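Local coordinates for protein beta-fructofuranosidase (Arthrobacter, PDB 3WPU) that belongs to the levansucrase/invertase family, a single-chain protein built on the beta-propeller fold of the beta-fructosidase clan, at residues E83-Y88 with D246-E251; L226-T231 with E240-R245; Y424-G429 with A451-M456. One frame throughout, in Å; residues are numbered along the deposited sequence.

Interaction 1 (E83-Y88 with D246-E251); sequences EDANQY and DPFTFE
Glu83 and Glu251 are laid side by side by two different first torsions. In Glu251 the CG stands anti to the backbone N (chi1 -175°), while Glu83 has its CG lodged between backbone N and carbonyl carbon (chi1 74°). Both chains then run the same way, touching along their stems with CB of Glu83 3.8 Å from CB of Glu251, and their carboxylate planes stand almost perpendicular. Beside the stems, Glu251 N donates to Glu83 O at 2.9 Å in a nearly straight bond (171°), meeting a lone pair in the carbonyl plane.

The bond ties the loop that follows strand 72-81 to the chain at Glu251, by strand 245-250, an outermost strand of its sheet. It therefore bridges two sheets of what the family identifies as a five-bladed beta-propeller: the loop connects two strands of one sheet, 72-81 and 88-90, and leans on the edge strand of another.

Acid groups crowd the outer end: Asp84 OD1 lies 4.3 Å from Glu251 OE1. Water 2 sits between these two atoms, and such solvent probably softens the like-charge proximity. Water 1 links Asp84 OD1 to the backbone O of Glu251, donating to each at 2.7 Å. Glu251 OE2 is held separately by the backbone N of Gly257.

On the inner side, Ala85 directs its methyl toward the strand, where CB reaches the edge of the Phe248 ring, 4.3 Å from CZ and close to the ring plane. The same Phe248 packs on Val262 of the adjoining strand 260-266.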
ATOM      1  N   GLU A  83     -11.230  10.208   5.054  1.00 12.37           N
ATOM      2  CA  GLU A  83     -10.813   9.592   6.304  1.00 13.23           C
ATOM      3  C   GLU A  83     -11.300   8.156   6.490  1.00 12.87           C
ATOM      4  O   GLU A  83     -10.857   7.463   7.405  1.00 12.37           O
ATOM      5  CB  GLU A  83     -11.271  10.452   7.483  1.00 15.07           C
ATOM      6  CG  GLU A  83     -12.757  10.390   7.767  1.00 16.96           C
ATOM      7  CD  GLU A  83     -13.611  11.335   6.933  1.00 20.01           C
ATOM      8  OE1 GLU A  83     -13.152  11.857   5.891  1.00 21.19           O
ATOM      9  OE2 GLU A  83     -14.774  11.552   7.336  1.00 22.52           O
ATOM     10  N   ASP A  84     -12.222   7.727   5.619  1.00 12.50           N
ATOM     11  CA  ASP A  84     -12.797   6.382   5.639  1.00 12.64           C
ATOM     12  C   ASP A  84     -12.247   5.539   4.502  1.00 11.96           C
ATOM     13  O   ASP A  84     -12.735   4.434   4.255  1.00 12.64           O
ATOM     14  CB  ASP A  84     -14.297   6.441   5.438  1.00 13.92           C
ATOM     15  CG  ASP A  84     -15.026   7.138   6.563  1.00 16.10           C
ATOM     16  OD1 ASP A  84     -14.471   7.269   7.663  1.00 16.98           O
ATOM     17  OD2 ASP A  84     -16.184   7.550   6.310  1.00 18.84           O
ATOM     18  N   ALA A  85     -11.267   6.103   3.809  1.00 10.82           N
ATOM     19  CA  ALA A  85     -10.594   5.460   2.643  1.00 10.70           C
ATOM     20  C   ALA A  85     -11.506   5.283   1.417  1.00 11.30           C
ATOM     21  O   ALA A  85     -11.165   4.575   0.453  1.00 11.03           O
ATOM     22  CB  ALA A  85      -9.912   4.152   3.052  1.00 10.85           C
ATOM     23  N   ASN A  86     -12.634   5.995   1.383  1.00 11.11           N
ATOM     24  CA  ASN A  86     -13.390   6.100   0.152  1.00 11.88           C
ATOM     25  C   ASN A  86     -12.506   6.770  -0.882  1.00 11.63           C
ATOM     26  O   ASN A  86     -11.640   7.584  -0.518  1.00 11.35           O
ATOM     27  CB  ASN A  86     -14.637   6.950   0.341  1.00 12.72           C
ATOM     28  CG  ASN A  86     -15.631   6.307   1.254  1.00 13.86           C
ATOM     29  OD1 ASN A  86     -16.002   5.162   1.054  1.00 14.98           O
ATOM     30  ND2 ASN A  86     -16.069   7.045   2.288  1.00 14.75           N
ATOM     31  N   GLN A  87     -12.701   6.386  -2.141  1.00 11.54           N
ATOM     32  CA  GLN A  87     -11.892   6.847  -3.256  1.00 11.63           C
ATOM     33  C   GLN A  87     -12.659   7.843  -4.116  1.00 12.18           C
ATOM     34  O   GLN A  87     -13.838   7.633  -4.434  1.00 11.71           O
ATOM     35  CB  GLN A  87     -11.386   5.645  -4.068  1.00 11.55           C
ATOM     36  CG  GLN A  87     -10.609   4.694  -3.163  1.00 11.66           C
ATOM     37  CD  GLN A  87      -9.971   3.491  -3.817  1.00 11.31           C
ATOM     38  OE1 GLN A  87      -9.207   2.762  -3.154  1.00 11.72           O
ATOM     39  NE2 GLN A  87     -10.230   3.281  -5.091  1.00 11.50           N
ATOM     40  N   TYR A  88     -11.974   8.926  -4.494  1.00 13.24           N
ATOM     41  CA  TYR A  88     -12.620  10.093  -5.081  1.00 13.75           C
ATOM     42  C   TYR A  88     -12.294  10.469  -6.525  1.00 14.04           C
ATOM     43  O   TYR A  88     -11.150  10.385  -6.983  1.00 15.69           O
ATOM     44  CB  TYR A  88     -12.313  11.308  -4.229  1.00 13.98           C
ATOM     45  CG  TYR A  88     -13.135  11.372  -2.979  1.00 14.16           C
ATOM     46  CD1 TYR A  88     -12.848  10.551  -1.901  1.00 14.18           C
ATOM     47  CD2 TYR A  88     -14.203  12.258  -2.874  1.00 14.84           C
ATOM     48  CE1 TYR A  88     -13.604  10.589  -0.754  1.00 14.63           C
ATOM     49  CE2 TYR A  88     -14.973  12.305  -1.722  1.00 14.52           C
ATOM     50  CZ  TYR A  88     -14.677  11.454  -0.670  1.00 14.94           C
ATOM     51  OH  TYR A  88     -15.409  11.491   0.497  1.00 15.88           O
ATOM     52  N   ASP A 246       6.086   5.126   3.861  1.00  9.69           N
ATOM     53  CA  ASP A 246       4.754   4.723   3.390  1.00  9.71           C
ATOM     54  C   ASP A 246       3.606   5.130   4.357  1.00  9.33           C
ATOM     55  O   ASP A 246       2.900   4.247   4.844  1.00  9.26           O
ATOM     56  CB  ASP A 246       4.651   3.216   3.175  1.00 10.77           C
ATOM     57  CG  ASP A 246       5.692   2.655   2.191  1.00 13.22           C
ATOM     58  OD1 ASP A 246       6.308   3.441   1.451  1.00 11.78           O
ATOM     59  OD2 ASP A 246       5.950   1.403   2.250  1.00 19.29           O
ATOM     60  N   PRO A 247       3.389   6.438   4.550  1.00  9.03           N
ATOM     61  CA  PRO A 247       2.307   6.899   5.453  1.00  9.07           C
ATOM     62  C   PRO A 247       0.903   6.706   4.847  1.00  9.21           C
ATOM     63  O   PRO A 247       0.639   7.118   3.705  1.00  9.25           O
ATOM     64  CB  PRO A 247       2.598   8.393   5.595  1.00  9.15           C
ATOM     65  CG  PRO A 247       3.267   8.754   4.318  1.00  9.42           C
ATOM     66  CD  PRO A 247       4.173   7.591   4.058  1.00  9.24           C
ATOM     67  N   PHE A 248       0.002   6.120   5.639  1.00  8.96           N
ATOM     68  CA  PHE A 248      -1.414   5.973   5.313  1.00  8.72           C
ATOM     69  C   PHE A 248      -2.221   6.545   6.491  1.00  9.22           C
ATOM     70  O   PHE A 248      -2.088   6.030   7.590  1.00  9.87           O
ATOM     71  CB  PHE A 248      -1.747   4.477   5.133  1.00  9.21           C
ATOM     72  CG  PHE A 248      -3.228   4.182   4.982  1.00  9.35           C
ATOM     73  CD1 PHE A 248      -3.822   4.188   3.737  1.00  9.44           C
ATOM     74  CD2 PHE A 248      -4.033   3.932   6.097  1.00  9.42           C
ATOM     75  CE1 PHE A 248      -5.179   3.935   3.569  1.00 10.00           C
ATOM     76  CE2 PHE A 248      -5.386   3.655   5.935  1.00  9.54           C
ATOM     77  CZ  PHE A 248      -5.970   3.682   4.690  1.00  9.63           C
ATOM     78  N   THR A 249      -3.034   7.570   6.236  1.00  9.15           N
ATOM     79  CA  THR A 249      -3.826   8.248   7.307  1.00  9.64           C
ATOM     80  C   THR A 249      -5.289   7.865   7.257  1.00  9.89           C
ATOM     81  O   THR A 249      -5.821   7.490   6.203  1.00 10.37           O
ATOM     82  CB  THR A 249      -3.700   9.795   7.271  1.00 10.08           C
ATOM     83  OG1 THR A 249      -4.541  10.367   6.250  1.00 10.57           O
ATOM     84  CG2 THR A 249      -2.250  10.251   7.144  1.00 11.00           C
ATOM     85  N   PHE A 250      -5.987   7.999   8.398  1.00  9.88           N
ATOM     86  CA  PHE A 250      -7.336   7.517   8.480  1.00  9.97           C
ATOM     87  C   PHE A 250      -7.942   7.984   9.794  1.00 10.76           C
ATOM     88  O   PHE A 250      -7.214   8.367  10.702  1.00 11.21           O
ATOM     89  CB  PHE A 250      -7.393   5.987   8.466  1.00 10.38           C
ATOM     90  CG  PHE A 250      -6.572   5.333   9.541  1.00 10.07           C
ATOM     91  CD1 PHE A 250      -7.161   4.910  10.733  1.00 10.02           C
ATOM     92  CD2 PHE A 250      -5.185   5.158   9.392  1.00 10.23           C
ATOM     93  CE1 PHE A 250      -6.410   4.299  11.714  1.00 10.56           C
ATOM     94  CE2 PHE A 250      -4.440   4.553  10.374  1.00 10.52           C
ATOM     95  CZ  PHE A 250      -5.045   4.128  11.544  1.00 10.11           C
ATOM     96  N   GLU A 251      -9.263   7.954   9.829  1.00 11.82           N
ATOM     97  CA  GLU A 251     -10.000   8.021  11.072  1.00 13.19           C
ATOM     98  C   GLU A 251     -10.416   6.615  11.467  1.00 13.19           C
ATOM     99  O   GLU A 251     -10.915   5.835  10.650  1.00 14.35           O
ATOM    100  CB  GLU A 251     -11.249   8.876  10.898  1.00 14.57           C
ATOM    101  CG  GLU A 251     -12.020   9.108  12.194  1.00 16.53           C
ATOM    102  CD  GLU A 251     -13.318   9.862  11.956  1.00 18.96           C
ATOM    103  OE1 GLU A 251     -14.260   9.273  11.405  1.00 22.17           O
ATOM    104  OE2 GLU A 251     -13.404  11.022  12.373  1.00 22.52           O
TER
HETATM  105  O   HOH W   1     -13.194   5.502   9.183  1.00 18.35           O
HETATM  106  O   HOH W   2     -15.998   9.151   9.172  1.00 36.61           O

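Interaction 2 (L226-T231 with E240-R245); sequences LQADGT and EFFNFR
Ring-to-backbone packing dominates where Phe244 lays its ring against the chain at Gln227 and Ala228. The amide N of Ala228 stands over the centre of one ring face, 3.7 Å above the plane. Around the rim the character changes: Leu226 O lies at the ring edge near its plane, 3.6 Å from Phe244 CE2, so the carbonyl oxygen faces the ring's C-H border while the amide nitrogen overlies its pi face. CE2 also comes within 3.8 Å of Gln227 CA. Phe244 reaches this position because its CG extends away from the backbone N (chi1 -172°), carrying the ring straight across to the other segment.

Apolar side-chain contacts centre on one methyl. Ala228 CB is shared by two rings, lying 3.9 Å from Phe244 CD1 and equally 3.9 Å from Phe242 CE1; it approaches the Phe242 ring obliquely. Leu226 adds a looser touch, its CB 4.1 Å from Phe244 CZ. Both aromatic rings have further neighbours, Phe242 meeting Tyr196 and Phe244 meeting Phe263, with steeply inclined planes in each pair.

The polar bonding around Asp229 stays on its own side of the contact, with the residues that follow it. Asp229 OD2 accepts from Thr231 N at 3.0 Å, from above the carboxylate plane and with a bent N-H geometry (144°). OD2 also accepts from Tyr232 N and OD1 from Tyr233 N, so three backbone amides in succession hold this carboxylate.

The Asp229-Thr231 bond is an Asx turn. It lies in the long connection from strand 213-226 to strand 245-250, whose two ends are packed together by Phe242 and Phe244 in a link between consecutive sheets of the propeller.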
ATOM      1  N   LEU A 226       7.644  13.423  10.424  1.00 10.27           N
ATOM      2  CA  LEU A 226       8.224  12.384  11.255  1.00 10.88           C
ATOM      3  C   LEU A 226       9.480  11.794  10.692  1.00 11.64           C
ATOM      4  O   LEU A 226       9.623  11.668   9.473  1.00 10.99           O
ATOM      5  CB  LEU A 226       7.226  11.200  11.450  1.00 11.28           C
ATOM      6  CG  LEU A 226       5.878  11.487  12.077  1.00 11.50           C
ATOM      7  CD1 LEU A 226       4.920  10.321  11.873  1.00 11.54           C
ATOM      8  CD2 LEU A 226       6.036  11.777  13.563  1.00 11.59           C
ATOM      9  N   GLN A 227      10.409  11.490  11.585  1.00 12.36           N
ATOM     10  CA  GLN A 227      11.605  10.722  11.242  1.00 13.66           C
ATOM     11  C   GLN A 227      11.834   9.700  12.349  1.00 12.20           C
ATOM     12  O   GLN A 227      11.440   9.910  13.501  1.00 11.07           O
ATOM     13  CB  GLN A 227      12.815  11.617  11.038  1.00 16.21           C
ATOM     14  CG  GLN A 227      13.327  12.325  12.240  1.00 18.77           C
ATOM     15  CD  GLN A 227      14.372  13.373  11.858  1.00 21.96           C
ATOM     16  OE1 GLN A 227      14.049  14.404  11.271  1.00 25.02           O
ATOM     17  NE2 GLN A 227      15.613  13.098  12.172  1.00 24.39           N
ATOM     18  N   ALA A 228      12.468   8.596  12.007  1.00 12.12           N
ATOM     19  CA  ALA A 228      12.701   7.514  12.966  1.00 11.66           C
ATOM     20  C   ALA A 228      13.338   8.024  14.263  1.00 12.24           C
ATOM     21  O   ALA A 228      14.286   8.827  14.238  1.00 13.06           O
ATOM     22  CB  ALA A 228      13.572   6.438  12.335  1.00 11.26           C
ATOM     23  N   ASP A 229      12.800   7.565  15.388  1.00 12.75           N
ATOM     24  CA  ASP A 229      13.153   8.096  16.705  1.00 12.71           C
ATOM     25  C   ASP A 229      14.189   7.278  17.488  1.00 12.74           C
ATOM     26  O   ASP A 229      14.953   7.838  18.298  1.00 14.51           O
ATOM     27  CB  ASP A 229      11.899   8.174  17.559  1.00 12.51           C
ATOM     28  CG  ASP A 229      11.316   6.803  17.850  1.00 12.65           C
ATOM     29  OD1 ASP A 229      11.021   6.049  16.902  1.00 12.54           O
ATOM     30  OD2 ASP A 229      11.193   6.436  19.039  1.00 12.85           O
ATOM     31  N   GLY A 230      14.165   5.960  17.327  1.00 12.28           N
ATOM     32  CA  GLY A 230      15.163   5.088  17.934  1.00 12.65           C
ATOM     33  C   GLY A 230      14.719   4.398  19.195  1.00 12.72           C
ATOM     34  O   GLY A 230      15.464   3.583  19.735  1.00 13.32           O
ATOM     35  N   THR A 231      13.528   4.751  19.691  1.00 13.27           N
ATOM     36  CA  THR A 231      12.897   4.016  20.784  1.00 13.08           C
ATOM     37  C   THR A 231      11.805   3.078  20.278  1.00 12.35           C
ATOM     38  O   THR A 231      11.739   1.927  20.704  1.00 12.95           O
ATOM     39  CB  THR A 231      12.327   4.992  21.836  1.00 13.98           C
ATOM     40  OG1 THR A 231      13.406   5.754  22.377  1.00 16.11           O
ATOM     41  CG2 THR A 231      11.660   4.244  22.963  1.00 14.64           C
ATOM     42  N   GLU A 240      22.077   1.039   9.076  1.00 14.80           N
ATOM     43  CA  GLU A 240      22.294   1.874   7.919  1.00 16.68           C
ATOM     44  C   GLU A 240      21.179   1.775   6.881  1.00 15.33           C
ATOM     45  O   GLU A 240      20.925   2.716   6.132  1.00 14.60           O
ATOM     46  CB  GLU A 240      23.618   1.416   7.283  1.00 18.83           C
ATOM     47  CG  GLU A 240      23.958   2.019   5.959  1.00 23.04           C
ATOM     48  CD  GLU A 240      25.427   1.838   5.643  1.00 24.58           C
ATOM     49  OE1 GLU A 240      26.045   0.869   6.144  1.00 24.45           O
ATOM     50  OE2 GLU A 240      25.952   2.689   4.901  1.00 29.70           O
ATOM     51  N   PHE A 241      20.564   0.604   6.819  1.00 15.21           N
ATOM     52  CA  PHE A 241      19.539   0.295   5.828  1.00 15.68           C
ATOM     53  C   PHE A 241      18.185   0.077   6.468  1.00 13.77           C
ATOM     54  O   PHE A 241      17.342  -0.666   5.941  1.00 13.18           O
ATOM     55  CB  PHE A 241      19.966  -0.915   5.025  1.00 17.76           C
ATOM     56  CG  PHE A 241      21.253  -0.696   4.288  1.00 20.30           C
ATOM     57  CD1 PHE A 241      21.332   0.264   3.285  1.00 22.28           C
ATOM     58  CD2 PHE A 241      22.397  -1.405   4.625  1.00 23.00           C
ATOM     59  CE1 PHE A 241      22.524   0.497   2.610  1.00 23.31           C
ATOM     60  CE2 PHE A 241      23.594  -1.185   3.949  1.00 22.98           C
ATOM     61  CZ  PHE A 241      23.654  -0.229   2.945  1.00 23.43           C
ATOM     62  N   PHE A 242      17.951   0.793   7.563  1.00 12.89           N
ATOM     63  CA  PHE A 242      16.650   0.823   8.208  1.00 12.08           C
ATOM     64  C   PHE A 242      15.537   1.220   7.252  1.00 11.71           C
ATOM     65  O   PHE A 242      15.771   1.960   6.307  1.00 11.94           O
ATOM     66  CB  PHE A 242      16.648   1.787   9.408  1.00 11.91           C
ATOM     67  CG  PHE A 242      16.620   3.262   9.049  1.00 12.24           C
ATOM     68  CD1 PHE A 242      15.518   4.039   9.395  1.00 12.48           C
ATOM     69  CD2 PHE A 242      17.697   3.895   8.417  1.00 12.44           C
ATOM     70  CE1 PHE A 242      15.498   5.393   9.130  1.00 12.33           C
ATOM     71  CE2 PHE A 242      17.668   5.250   8.120  1.00 12.40           C
ATOM     72  CZ  PHE A 242      16.567   6.008   8.483  1.00 12.63           C
ATOM     73  N   ASN A 243      14.334   0.717   7.524  1.00 10.95           N
ATOM     74  CA  ASN A 243      13.122   1.035   6.789  1.00 10.34           C
ATOM     75  C   ASN A 243      12.272   2.026   7.553  1.00 10.53           C
ATOM     76  O   ASN A 243      12.102   1.886   8.755  1.00 10.19           O
ATOM     77  CB  ASN A 243      12.323  -0.251   6.574  1.00 10.70           C
ATOM     78  CG  ASN A 243      13.130  -1.310   5.850  1.00 11.75           C
ATOM     79  OD1 ASN A 243      13.435  -2.384   6.384  1.00 14.31           O
ATOM     80  ND2 ASN A 243      13.463  -1.012   4.636  1.00 10.90           N
ATOM     81  N   PHE A 244      11.726   3.001   6.842  1.00 10.46           N
ATOM     82  CA  PHE A 244      10.870   4.044   7.467  1.00  9.60           C
ATOM     83  C   PHE A 244      10.183   4.767   6.333  1.00  9.59           C
ATOM     84  O   PHE A 244      10.808   5.550   5.627  1.00  9.64           O
ATOM     85  CB  PHE A 244      11.676   5.013   8.342  1.00  9.55           C
ATOM     86  CG  PHE A 244      10.806   5.952   9.135  1.00  9.44           C
ATOM     87  CD1 PHE A 244      10.289   5.574  10.359  1.00  9.44           C
ATOM     88  CD2 PHE A 244      10.521   7.215   8.645  1.00  9.82           C
ATOM     89  CE1 PHE A 244       9.448   6.438  11.054  1.00  9.53           C
ATOM     90  CE2 PHE A 244       9.715   8.084   9.349  1.00  9.78           C
ATOM     91  CZ  PHE A 244       9.182   7.689  10.556  1.00  9.73           C
ATOM     92  N   ARG A 245       8.940   4.411   6.068  1.00  9.29           N
ATOM     93  CA  ARG A 245       8.239   4.930   4.893  1.00  9.23           C
ATOM     94  C   ARG A 245       6.774   4.558   4.852  1.00  9.41           C
ATOM     95  O   ARG A 245       6.296   3.797   5.703  1.00  9.36           O
ATOM     96  CB  ARG A 245       8.938   4.404   3.600  1.00  9.30           C
ATOM     97  CG  ARG A 245       9.019   2.899   3.466  1.00 10.27           C
ATOM     98  CD  ARG A 245       9.684   2.552   2.128  1.00 10.64           C
ATOM     99  NE  ARG A 245       9.921   1.130   1.980  1.00 11.31           N
ATOM    100  CZ  ARG A 245      10.952   0.452   2.465  1.00 11.95           C
ATOM    101  NH1 ARG A 245      11.932   1.053   3.128  1.00 12.03           N
ATOM    102  NH2 ARG A 245      11.041  -0.850   2.230  1.00 13.92           N
TER

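Interaction 3 (Y424-G429 with A451-M456)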
ATOM      1  N   TYR A 424      -2.668  -2.630  -2.968  1.00  9.81           N
ATOM      2  CA  TYR A 424      -3.442  -1.695  -2.164  1.00  9.67           C
ATOM      3  C   TYR A 424      -4.883  -2.148  -2.201  1.00  9.76           C
ATOM      4  O   TYR A 424      -5.455  -2.331  -3.274  1.00  9.74           O
ATOM      5  CB  TYR A 424      -3.280  -0.283  -2.741  1.00  9.43           C
ATOM      6  CG  TYR A 424      -4.094   0.732  -1.980  1.00  9.56           C
ATOM      7  CD1 TYR A 424      -3.622   1.293  -0.803  1.00  9.72           C
ATOM      8  CD2 TYR A 424      -5.345   1.094  -2.434  1.00  9.49           C
ATOM      9  CE1 TYR A 424      -4.390   2.178  -0.068  1.00  9.67           C
ATOM     10  CE2 TYR A 424      -6.123   2.001  -1.717  1.00  9.59           C
ATOM     11  CZ  TYR A 424      -5.647   2.549  -0.562  1.00  9.73           C
ATOM     12  OH  TYR A 424      -6.397   3.469   0.176  1.00  9.97           O
ATOM     13  N   VAL A 425      -5.475  -2.325  -1.006  1.00  9.96           N
ATOM     14  CA  VAL A 425      -6.841  -2.821  -0.870  1.00 10.20           C
ATOM     15  C   VAL A 425      -7.818  -1.637  -0.844  1.00 10.36           C
ATOM     16  O   VAL A 425      -7.699  -0.739  -0.011  1.00 10.61           O
ATOM     17  CB  VAL A 425      -7.014  -3.671   0.417  1.00 10.14           C
ATOM     18  CG1 VAL A 425      -8.379  -4.322   0.419  1.00 10.13           C
ATOM     19  CG2 VAL A 425      -5.901  -4.720   0.510  1.00 10.69           C
ATOM     20  N   MET A 426      -8.764  -1.679  -1.776  1.00 10.89           N
ATOM     21  CA  MET A 426      -9.721  -0.629  -2.043  1.00 11.13           C
ATOM     22  C   MET A 426     -11.078  -1.055  -1.517  1.00 11.39           C
ATOM     23  O   MET A 426     -11.295  -2.224  -1.189  1.00 11.03           O
ATOM     24  CB  MET A 426      -9.806  -0.405  -3.555  1.00 11.47           C
ATOM     25  CG  MET A 426      -8.450  -0.119  -4.149  1.00 11.17           C
ATOM     26  SD  MET A 426      -8.417   0.395  -5.885  1.00 10.87           S
ATOM     27  CE  MET A 426      -8.969  -1.121  -6.679  1.00 11.68           C
ATOM     28  N   PRO A 427     -12.024  -0.112  -1.474  1.00 11.70           N
ATOM     29  CA  PRO A 427     -13.351  -0.467  -0.987  1.00 12.31           C
ATOM     30  C   PRO A 427     -13.969  -1.654  -1.738  1.00 12.20           C
ATOM     31  O   PRO A 427     -13.757  -1.828  -2.962  1.00 12.82           O
ATOM     32  CB  PRO A 427     -14.141   0.824  -1.200  1.00 12.16           C
ATOM     33  CG  PRO A 427     -13.103   1.893  -1.060  1.00 11.97           C
ATOM     34  CD  PRO A 427     -11.925   1.319  -1.810  1.00 11.92           C
ATOM     35  N   GLY A 428     -14.651  -2.509  -0.973  1.00 13.04           N
ATOM     36  CA  GLY A 428     -15.252  -3.723  -1.502  1.00 12.86           C
ATOM     37  C   GLY A 428     -14.271  -4.848  -1.782  1.00 13.16           C
ATOM     38  O   GLY A 428     -14.609  -5.813  -2.461  1.00 13.36           O
ATOM     39  N   GLY A 429     -13.061  -4.736  -1.248  1.00 12.15           N
ATOM     40  CA  GLY A 429     -12.070  -5.783  -1.376  1.00 10.83           C
ATOM     41  C   GLY A 429     -11.418  -5.848  -2.722  1.00 10.72           C
ATOM     42  O   GLY A 429     -10.759  -6.842  -3.008  1.00 10.98           O
ATOM     43  N   ALA A 451      -1.303  -3.937 -12.752  1.00 10.57           N
ATOM     44  CA  ALA A 451      -1.905  -5.227 -13.065  1.00 10.43           C
ATOM     45  C   ALA A 451      -3.427  -5.059 -13.247  1.00 10.28           C
ATOM     46  O   ALA A 451      -3.945  -3.961 -13.025  1.00 11.37           O
ATOM     47  CB  ALA A 451      -1.624  -6.207 -11.937  1.00 10.30           C
ATOM     48  N   PRO A 452      -4.148  -6.149 -13.630  1.00 10.11           N
ATOM     49  CA  PRO A 452      -5.594  -6.094 -13.531  1.00  9.78           C
ATOM     50  C   PRO A 452      -5.976  -6.035 -12.054  1.00  9.45           C
ATOM     51  O   PRO A 452      -5.341  -6.668 -11.211  1.00  9.80           O
ATOM     52  CB  PRO A 452      -6.059  -7.420 -14.146  1.00  9.93           C
ATOM     53  CG  PRO A 452      -4.888  -7.908 -14.972  1.00  9.75           C
ATOM     54  CD  PRO A 452      -3.690  -7.438 -14.185  1.00 10.33           C
ATOM     55  N   THR A 453      -7.000  -5.276 -11.746  1.00  9.55           N
ATOM     56  CA  THR A 453      -7.507  -5.228 -10.399  1.00  9.45           C
ATOM     57  C   THR A 453      -8.230  -6.539 -10.114  1.00  9.78           C
ATOM     58  O   THR A 453      -8.921  -7.073 -10.991  1.00  9.79           O
ATOM     59  CB  THR A 453      -8.417  -4.034 -10.309  1.00  9.43           C
ATOM     60  OG1 THR A 453      -7.609  -2.865 -10.472  1.00  9.99           O
ATOM     61  CG2 THR A 453      -9.168  -3.963  -8.959  1.00  9.31           C
ATOM     62  N   VAL A 454      -8.076  -7.040  -8.895  1.00  9.28           N
ATOM     63  CA  VAL A 454      -8.656  -8.321  -8.529  1.00  9.69           C
ATOM     64  C   VAL A 454      -9.545  -8.099  -7.332  1.00 10.29           C
ATOM     65  O   VAL A 454      -9.632  -6.995  -6.849  1.00 11.02           O
ATOM     66  CB  VAL A 454      -7.596  -9.423  -8.271  1.00 10.18           C
ATOM     67  CG1 VAL A 454      -6.822  -9.711  -9.546  1.00 10.32           C
ATOM     68  CG2 VAL A 454      -6.654  -9.065  -7.125  1.00 10.47           C
ATOM     69  N   LYS A 455     -10.248  -9.147  -6.918  1.00 10.91           N
ATOM     70  CA  LYS A 455     -11.241  -9.004  -5.854  1.00 11.49           C
ATOM     71  C   LYS A 455     -11.005 -10.057  -4.775  1.00 11.83           C
ATOM     72  O   LYS A 455     -11.048 -11.260  -5.036  1.00 12.14           O
ATOM     73  CB  LYS A 455     -12.667  -9.118  -6.428  1.00 11.77           C
ATOM     74  CG  LYS A 455     -13.766  -8.923  -5.393  1.00 12.79           C
ATOM     75  CD  LYS A 455     -15.123  -8.809  -6.076  1.00 13.76           C
ATOM     76  CE  LYS A 455     -16.257  -8.760  -5.064  1.00 15.06           C
ATOM     77  NZ  LYS A 455     -16.648 -10.119  -4.568  1.00 15.63           N
ATOM     78  N   MET A 456     -10.832  -9.591  -3.540  1.00 12.35           N
ATOM     79  CA  MET A 456     -10.579 -10.448  -2.417  1.00 13.38           C
ATOM     80  C   MET A 456     -11.749 -10.276  -1.467  1.00 14.10           C
ATOM     81  O   MET A 456     -12.009  -9.169  -1.005  1.00 15.24           O
ATOM     82  CB  MET A 456      -9.265 -10.029  -1.745  1.00 14.35           C
ATOM     83  CG  MET A 456      -8.894 -10.862  -0.537  1.00 15.01           C
ATOM     84  SD  MET A 456      -7.337 -10.331   0.199  1.00 15.27           S
ATOM     85  CE  MET A 456      -7.709  -8.629   0.638  1.00 15.12           C
TER
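Met426 reaches across to Thr453, and its course can be traced outward from CB. CB leaves the backbone to one side of the opposing segment, and CG stands beside the backbone N, anti to the carbonyl carbon. CG packs against Gln87 OE1, an atom of the loop before strand 88-90. The chain stays extended to SD, which takes a hydrogen bond from outside the two segments, then bends at its last torsion (chi3 -67°), which swings the terminal methyl toward the other segment. There CE meets Thr453 CG2 tip to tip at 3.6 Å. The threonine presents this methyl while its OG1 is hydrogen-bonded to the backbone O of Asp483.

The polar link lies at the other end of the contact. Met456 N donates to Gly429 O at 2.8 Å and 172°, a nearly linear bond although the donor is tilted 31° from the carbonyl plane. Gly429 CA adds a CA-H...O contact to Met456 O, 3.4 Å away. Gly429 has no side chain, which permits this close approach, and its positive phi also favours glycine. A weak backbone bond from Gly429 N to Met426 O, 3.1 Å long, accompanies the turn. Met456 also places its CE 4.3 Å from Val425 CG2.

Gly429 directly precedes strand 430-434, the antiparallel neighbour of both 423-425 and 454-458 in a four-stranded sheet. The contact thus joins the turn leading into that shared strand to strand 454-458, with Tyr343 of strand 340-345 packing on Val425 and Lys455 salt-bridged to Asp457 and Asp470.

Overall arrangement
Along the chain, interaction 2 is nested within the loop closed by interaction 1, and interaction 3 follows both. Segments 240-245 and 246-251 are consecutive, so the chain passes from interaction 2 directly into interaction 1 as it enters strand 245-250, although the centres of interactions 1 and 2 are 22 Å apart. Interactions 1 and 3 are 15 Å apart by centres and touch: Gln87 packs on Tyr424, Met426 and Pro427, and Phe248 on Tyr424. Interactions 2 and 3 do not meet, their nearest atoms being about 12 Å apart. Loops and strand ends from different sheets are thereby connected, consistent with the circular arrangement of propeller blades.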